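Local coordinates for similar to hydroxylamine oxidoreductase (Kuenenia stuttgartiensis, PDB 6H5L), which probably works as a multihaem c-type cytochrome with oxidoreductase activity, forming part of a large reductase complex of an anammox bacterium, at residues 268-271 with 272-276; 368-371 with 372-376. All coordinates share one frame; numbering follows the deposited sequence.

In the fold
Along the chain the two contacts come in series, neither nesting nor crossing, since contact 1 is complete before contact 2 begins. Contact 1 (268-271 with 272-276) closes a tight turn in the loop leading from helix 248-256 to helix 280-285. Contact 2 (368-371 with 372-376) closes no loop and lies within the long helix 356-389. Their centres are about 34 Å apart and their nearest atoms about 24 Å apart, so they do not touch. The helix that carries contact 2 shares a haem c pocket with Arg276 of contact 1: its early turns supply Phe358, Tyr362 and Leu363. Both contacts also touch the second subunit.

Contact 1 of 2, residues 268-271 with 272-276; sequences EVRP and GEDYR. With HEC (heme c), chain J.
Arg270 and Asp274 are joined by two bonds, one from backbone to side chain and one between backbones. Arg270 N donates to Asp274 OD2 at 2.9 Å on a nearly straight path (171°), meeting the oxygen on its anti side but tilted out of the carboxylate plane. In return Asp274 N donates to Arg270 O at 3.0 Å, a bond that closes an alpha-turn. The Arg270 side chain, bent at its second and third torsions, folds back over this turn between two acids. Glu273 OE2 lies near the guanidinium plane, 3.2 Å from Arg270 NH2, and accepts a hydrogen bond within a salt bridge; NH2 meets it from above the carboxylate plane, as the 76° between the planes reflects. Asp274 OD1 sits over a guanidinium face, 3.5 Å from Arg270 NH1, where the attraction is of charge and no N-H aims at it. Lys264 also bridges to Asp274 OD2, so two cations share this carboxylate and would be expected to stabilise its negative charge. On the apolar side, Val269 CG1 stands above the centre of the Tyr275 ring, 3.7 Å from its centroid, in a CH-pi contact. It reaches there because CG1 is anti to the backbone N (chi1 170°). Tyr260 and Phe262 add further rings around Tyr275. Gly272 N donates to Tyr275 O at 2.7 Å, beside the single bridge between Pro271 and Tyr275. Arg276 then leaves the turn, its NH1 bridging to Glu256 and to Glu222 of the second subunit. This salt-bridged turn leads to a haem c pocket, which Arg276 lines at a subunit interface.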
loop_
_atom_site.group_PDB
_atom_site.type_symbol
_atom_site.label_atom_id
_atom_site.label_comp_id
_atom_site.label_asym_id
_atom_site.label_seq_id
_atom_site.Cartn_x
_atom_site.Cartn_y
_atom_site.Cartn_z
ATOM N N GLU A 268 20.589 -15.287 19.792
ATOM C CA GLU A 268 19.952 -15.450 18.492
ATOM C C GLU A 268 20.513 -14.513 17.432
ATOM O O GLU A 268 20.102 -14.598 16.270
ATOM C CB GLU A 268 18.439 -15.232 18.609
ATOM C CG GLU A 268 17.739 -16.153 19.596
ATOM C CD GLU A 268 17.853 -17.618 19.222
ATOM O OE1 GLU A 268 17.848 -18.465 20.141
ATOM O OE2 GLU A 268 17.946 -17.924 18.014
ATOM N N VAL A 269 21.436 -13.627 17.800
ATOM C CA VAL A 269 21.982 -12.660 16.854
ATOM C C VAL A 269 22.918 -13.373 15.888
ATOM O O VAL A 269 23.907 -13.990 16.300
ATOM C CB VAL A 269 22.709 -11.526 17.590
ATOM C CG1 VAL A 269 23.481 -10.665 16.603
ATOM C CG2 VAL A 269 21.716 -10.684 18.376
ATOM N N ARG A 270 22.610 -13.287 14.599
ATOM C CA ARG A 270 23.487 -13.833 13.571
ATOM C C ARG A 270 24.597 -12.834 13.268
ATOM O O ARG A 270 24.306 -11.716 12.829
ATOM C CB ARG A 270 22.699 -14.143 12.306
ATOM C CG ARG A 270 21.799 -15.363 12.412
ATOM C CD ARG A 270 20.424 -15.063 11.850
ATOM N NE ARG A 270 20.501 -14.426 10.539
ATOM C CZ ARG A 270 19.514 -13.725 9.992
ATOM N NH1 ARG A 270 18.373 -13.563 10.647
ATOM N NH2 ARG A 270 19.670 -13.178 8.794
ATOM N N PRO A 271 25.866 -13.186 13.485
ATOM C CA PRO A 271 26.962 -12.233 13.241
ATOM C C PRO A 271 27.116 -11.953 11.754
ATOM O O PRO A 271 27.296 -12.872 10.951
ATOM C CB PRO A 271 28.192 -12.952 13.813
ATOM C CG PRO A 271 27.643 -14.056 14.676
ATOM C CD PRO A 271 26.347 -14.452 14.055
ATOM N N GLY A 272 27.042 -10.674 11.389
ATOM C CA GLY A 272 27.176 -10.272 10.003
ATOM C C GLY A 272 25.864 -9.851 9.370
ATOM O O GLY A 272 25.819 -8.878 8.610
ATOM N N GLU A 273 24.787 -10.576 9.677
ATOM C CA GLU A 273 23.475 -10.292 9.109
ATOM C C GLU A 273 22.608 -9.434 10.019
ATOM O O GLU A 273 21.928 -8.520 9.538
ATOM C CB GLU A 273 22.749 -11.600 8.784
ATOM C CG GLU A 273 23.386 -12.398 7.659
ATOM C CD GLU A 273 22.554 -13.596 7.250
ATOM O OE1 GLU A 273 22.764 -14.691 7.813
ATOM O OE2 GLU A 273 21.680 -13.436 6.371
ATOM N N ASP A 274 22.613 -9.704 11.325
ATOM C CA ASP A 274 21.862 -8.888 12.272
ATOM C C ASP A 274 22.700 -7.731 12.805
ATOM O O ASP A 274 22.230 -6.590 12.842
ATOM C CB ASP A 274 21.347 -9.757 13.422
ATOM C CG ASP A 274 20.354 -10.802 12.957
ATOM O OD1 ASP A 274 19.648 -10.541 11.959
ATOM O OD2 ASP A 274 20.282 -11.882 13.583
ATOM N N TYR A 275 23.930 -8.008 13.227
ATOM C CA TYR A 275 24.924 -6.981 13.514
ATOM C C TYR A 275 26.031 -7.095 12.476
ATOM O O TYR A 275 26.567 -8.188 12.266
ATOM C CB TYR A 275 25.545 -7.138 14.907
ATOM C CG TYR A 275 24.626 -7.091 16.114
ATOM C CD1 TYR A 275 23.259 -6.871 15.989
ATOM C CD2 TYR A 275 25.146 -7.264 17.392
ATOM C CE1 TYR A 275 22.439 -6.834 17.108
ATOM C CE2 TYR A 275 24.338 -7.227 18.509
ATOM C CZ TYR A 275 22.986 -7.012 18.364
ATOM O OH TYR A 275 22.183 -6.976 19.481
ATOM N N ARG A 276 26.383 -5.981 11.832
ATOM C CA ARG A 276 27.582 -6.022 11.002
ATOM C C ARG A 276 28.838 -5.912 11.854
ATOM O O ARG A 276 29.820 -6.624 11.615
ATOM C CB ARG A 276 27.567 -4.920 9.941
ATOM C CG ARG A 276 28.730 -5.066 8.963
ATOM C CD ARG A 276 28.950 -3.849 8.080
ATOM N NE ARG A 276 30.253 -3.921 7.421
ATOM C CZ ARG A 276 30.775 -2.958 6.666
ATOM N NH1 ARG A 276 30.109 -1.830 6.460
ATOM N NH2 ARG A 276 31.970 -3.127 6.115
HETATM FE FE HEC J . 36.232 -6.316 14.147
HETATM C CHA HEC J . 37.142 -3.742 12.094
HETATM C CHB HEC J . 39.279 -6.052 15.783
HETATM C CHC HEC J . 35.271 -8.702 16.436
HETATM C CHD HEC J . 33.329 -6.816 12.395
HETATM N NA HEC J . 37.889 -5.098 13.997
HETATM C C1A HEC J . 38.081 -4.141 13.019
HETATM C C2A HEC J . 39.434 -3.635 13.147
HETATM C C3A HEC J . 40.019 -4.275 14.160
HETATM C C4A HEC J . 39.062 -5.208 14.719
HETATM C CMA HEC J . 41.464 -4.058 14.653
HETATM C CAA HEC J . 40.102 -2.554 12.269
HETATM C CBA HEC J . 40.338 -3.117 10.874
HETATM C CGA HEC J . 41.212 -2.190 10.073
HETATM O O1A HEC J . 41.457 -2.497 8.879
HETATM O O2A HEC J . 41.660 -1.150 10.622
HETATM N NB HEC J . 37.125 -7.232 15.783
HETATM C C1B HEC J . 38.360 -6.924 16.321
HETATM C C2B HEC J . 38.519 -7.669 17.554
HETATM C C3B HEC J . 37.414 -8.408 17.732
HETATM C C4B HEC J . 36.517 -8.143 16.624
HETATM C CMB HEC J . 39.775 -7.610 18.454
HETATM C CAB HEC J . 37.105 -9.377 18.897
HETATM C CBB HEC J . 36.970 -8.623 20.239
HETATM N NC HEC J . 34.618 -7.539 14.365
HETATM C C1C HEC J . 34.403 -8.432 15.398
HETATM C C2C HEC J . 33.064 -8.965 15.259
HETATM C C3C HEC J . 32.560 -8.522 14.098
HETATM C C4C HEC J . 33.504 -7.562 13.543
HETATM C CMC HEC J . 32.490 -10.095 16.142
HETATM C CAC HEC J . 31.181 -8.887 13.486
HETATM C CBC HEC J . 29.990 -8.470 14.378
HETATM N ND HEC J . 35.348 -5.395 12.517
HETATM C C1D HEC J . 34.174 -5.837 11.909
HETATM C C2D HEC J . 33.984 -5.094 10.681
HETATM C C3D HEC J . 35.182 -4.136 10.592
HETATM C C4D HEC J . 35.970 -4.394 11.775
HETATM C CMD HEC J . 32.826 -5.237 9.670
HETATM C CAD HEC J . 35.500 -3.103 9.489
HETATM C CBD HEC J . 36.682 -3.596 8.660
HETATM C CGD HEC J . 37.532 -2.430 8.233
HETATM O O1D HEC J . 37.912 -1.614 9.113
HETATM O O2D HEC J . 37.842 -2.321 7.018
#

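Contact 2 of 2, residues 368-371 with 372-376; sequences QFMF and QAHTL
Gln372 curls back against Phe369 one turn earlier in the helix. Its CG lies between the backbone N and the carbonyl carbon (chi1 65°), and a second bend brings NE2 to Phe369 O at 2.9 Å, in the carbonyl plane on a lone pair. Ala373 N binds the same oxygen at 2.9 Å, so two donors hold it. Gln372 NE2 also rests over a face of the Phe369 ring, nearer its rim, 3.5 Å from Phe369 CD1, while Gln372 OE1 bonds to Gln488. With the amide gone, as in an alanine, Phe369 O would probably lose its second donor, Gln488 NE2 its bond to the Gln372 oxygen, and the ring part of its cover. This is the closely packed side, where Phe369 and Ala373 meet helices 455-476 and 480-513. Met370 CE and His374 CE1 approach more loosely at 3.9 Å. The partly exposed side carries Phe371 and Thr375, though loop residues such as Trp302 still lie against it: Thr375 OG1 donates to Phe371 O at 2.8 Å, and Thr375 N reaches that oxygen from the opposite face of its plane. Such i to i+4 bonding is alpha-helical, here packed against two others, consistent with the helical bundle of hydroxylamine oxidoreductases.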
loop_
_atom_site.group_PDB
_atom_site.type_symbol
_atom_site.label_atom_id
_atom_site.label_comp_id
_atom_site.label_asym_id
_atom_site.label_seq_id
_atom_site.Cartn_x
_atom_site.Cartn_y
_atom_site.Cartn_z
ATOM N N GLN A 368 50.938 -6.564 24.361
ATOM C CA GLN A 368 52.237 -5.909 24.246
ATOM C C GLN A 368 52.154 -4.440 24.634
ATOM O O GLN A 368 53.065 -3.912 25.283
ATOM C CB GLN A 368 52.780 -6.060 22.827
ATOM C CG GLN A 368 53.186 -7.478 22.476
ATOM C CD GLN A 368 54.203 -8.047 23.448
ATOM O OE1 GLN A 368 54.091 -9.194 23.881
ATOM N NE2 GLN A 368 55.204 -7.244 23.794
ATOM N N PHE A 369 51.074 -3.760 24.243
ATOM C CA PHE A 369 50.894 -2.371 24.652
ATOM C C PHE A 369 50.804 -2.255 26.167
ATOM O O PHE A 369 51.362 -1.325 26.760
ATOM C CB PHE A 369 49.646 -1.781 23.994
ATOM C CG PHE A 369 49.306 -0.396 24.471
ATOM C CD1 PHE A 369 49.864 0.719 23.864
ATOM C CD2 PHE A 369 48.428 -0.207 25.529
ATOM C CE1 PHE A 369 49.554 1.993 24.303
ATOM C CE2 PHE A 369 48.119 1.063 25.972
ATOM C CZ PHE A 369 48.680 2.165 25.358
ATOM N N MET A 370 50.104 -3.190 26.810
ATOM C CA MET A 370 49.943 -3.125 28.259
ATOM C C MET A 370 51.245 -3.453 28.981
ATOM O O MET A 370 51.536 -2.877 30.038
ATOM C CB MET A 370 48.824 -4.064 28.700
ATOM C CG MET A 370 47.455 -3.606 28.252
ATOM S SD MET A 370 47.127 -1.933 28.830
ATOM C CE MET A 370 46.729 -2.241 30.548
ATOM N N PHE A 371 52.037 -4.375 28.433
ATOM C CA PHE A 371 53.323 -4.699 29.045
ATOM C C PHE A 371 54.257 -3.494 29.023
ATOM O O PHE A 371 54.903 -3.177 30.028
ATOM C CB PHE A 371 53.958 -5.893 28.330
ATOM C CG PHE A 371 53.315 -7.210 28.662
ATOM C CD1 PHE A 371 52.889 -7.482 29.951
ATOM C CD2 PHE A 371 53.133 -8.174 27.684
ATOM C CE1 PHE A 371 52.296 -8.692 30.260
ATOM C CE2 PHE A 371 52.538 -9.386 27.988
ATOM C CZ PHE A 371 52.121 -9.645 29.277
ATOM N N GLN A 372 54.335 -2.804 27.882
ATOM C CA GLN A 372 55.211 -1.641 27.793
ATOM C C GLN A 372 54.631 -0.446 28.540
ATOM O O GLN A 372 55.388 0.391 29.046
ATOM C CB GLN A 372 55.477 -1.293 26.325
ATOM C CG GLN A 372 54.262 -0.834 25.532
ATOM C CD GLN A 372 54.038 0.663 25.625
ATOM O OE1 GLN A 372 54.981 1.451 25.544
ATOM N NE2 GLN A 372 52.784 1.064 25.803
ATOM N N ALA A 373 53.302 -0.350 28.628
ATOM C CA ALA A 373 52.695 0.750 29.371
ATOM C C ALA A 373 52.897 0.578 30.872
ATOM O O ALA A 373 53.239 1.542 31.572
ATOM C CB ALA A 373 51.209 0.861 29.033
ATOM N N HIS A 374 52.695 -0.640 31.388
ATOM C CA HIS A 374 53.001 -0.901 32.791
ATOM C C HIS A 374 54.483 -0.741 33.087
ATOM O O HIS A 374 54.846 -0.310 34.186
ATOM C CB HIS A 374 52.528 -2.301 33.186
ATOM C CG HIS A 374 51.135 -2.337 33.734
ATOM N ND1 HIS A 374 50.058 -2.802 33.012
ATOM C CD2 HIS A 374 50.644 -1.960 34.936
ATOM C CE1 HIS A 374 48.964 -2.711 33.746
ATOM N NE2 HIS A 374 49.293 -2.202 34.919
ATOM N N THR A 375 55.344 -1.092 32.131
ATOM C CA THR A 375 56.770 -0.834 32.289
ATOM C C THR A 375 57.045 0.660 32.378
ATOM O O THR A 375 57.834 1.106 33.219
ATOM C CB THR A 375 57.555 -1.456 31.127
ATOM O OG1 THR A 375 57.464 -2.887 31.198
ATOM C CG2 THR A 375 59.021 -1.036 31.170
ATOM N N LEU A 376 56.399 1.450 31.515
ATOM C CA LEU A 376 56.587 2.897 31.544
ATOM C C LEU A 376 56.117 3.488 32.868
ATOM O O LEU A 376 56.751 4.401 33.411
ATOM C CB LEU A 376 55.845 3.542 30.373
ATOM C CG LEU A 376 56.023 5.048 30.169
ATOM C CD1 LEU A 376 57.476 5.383 29.878
ATOM C CD2 LEU A 376 55.122 5.550 29.051
#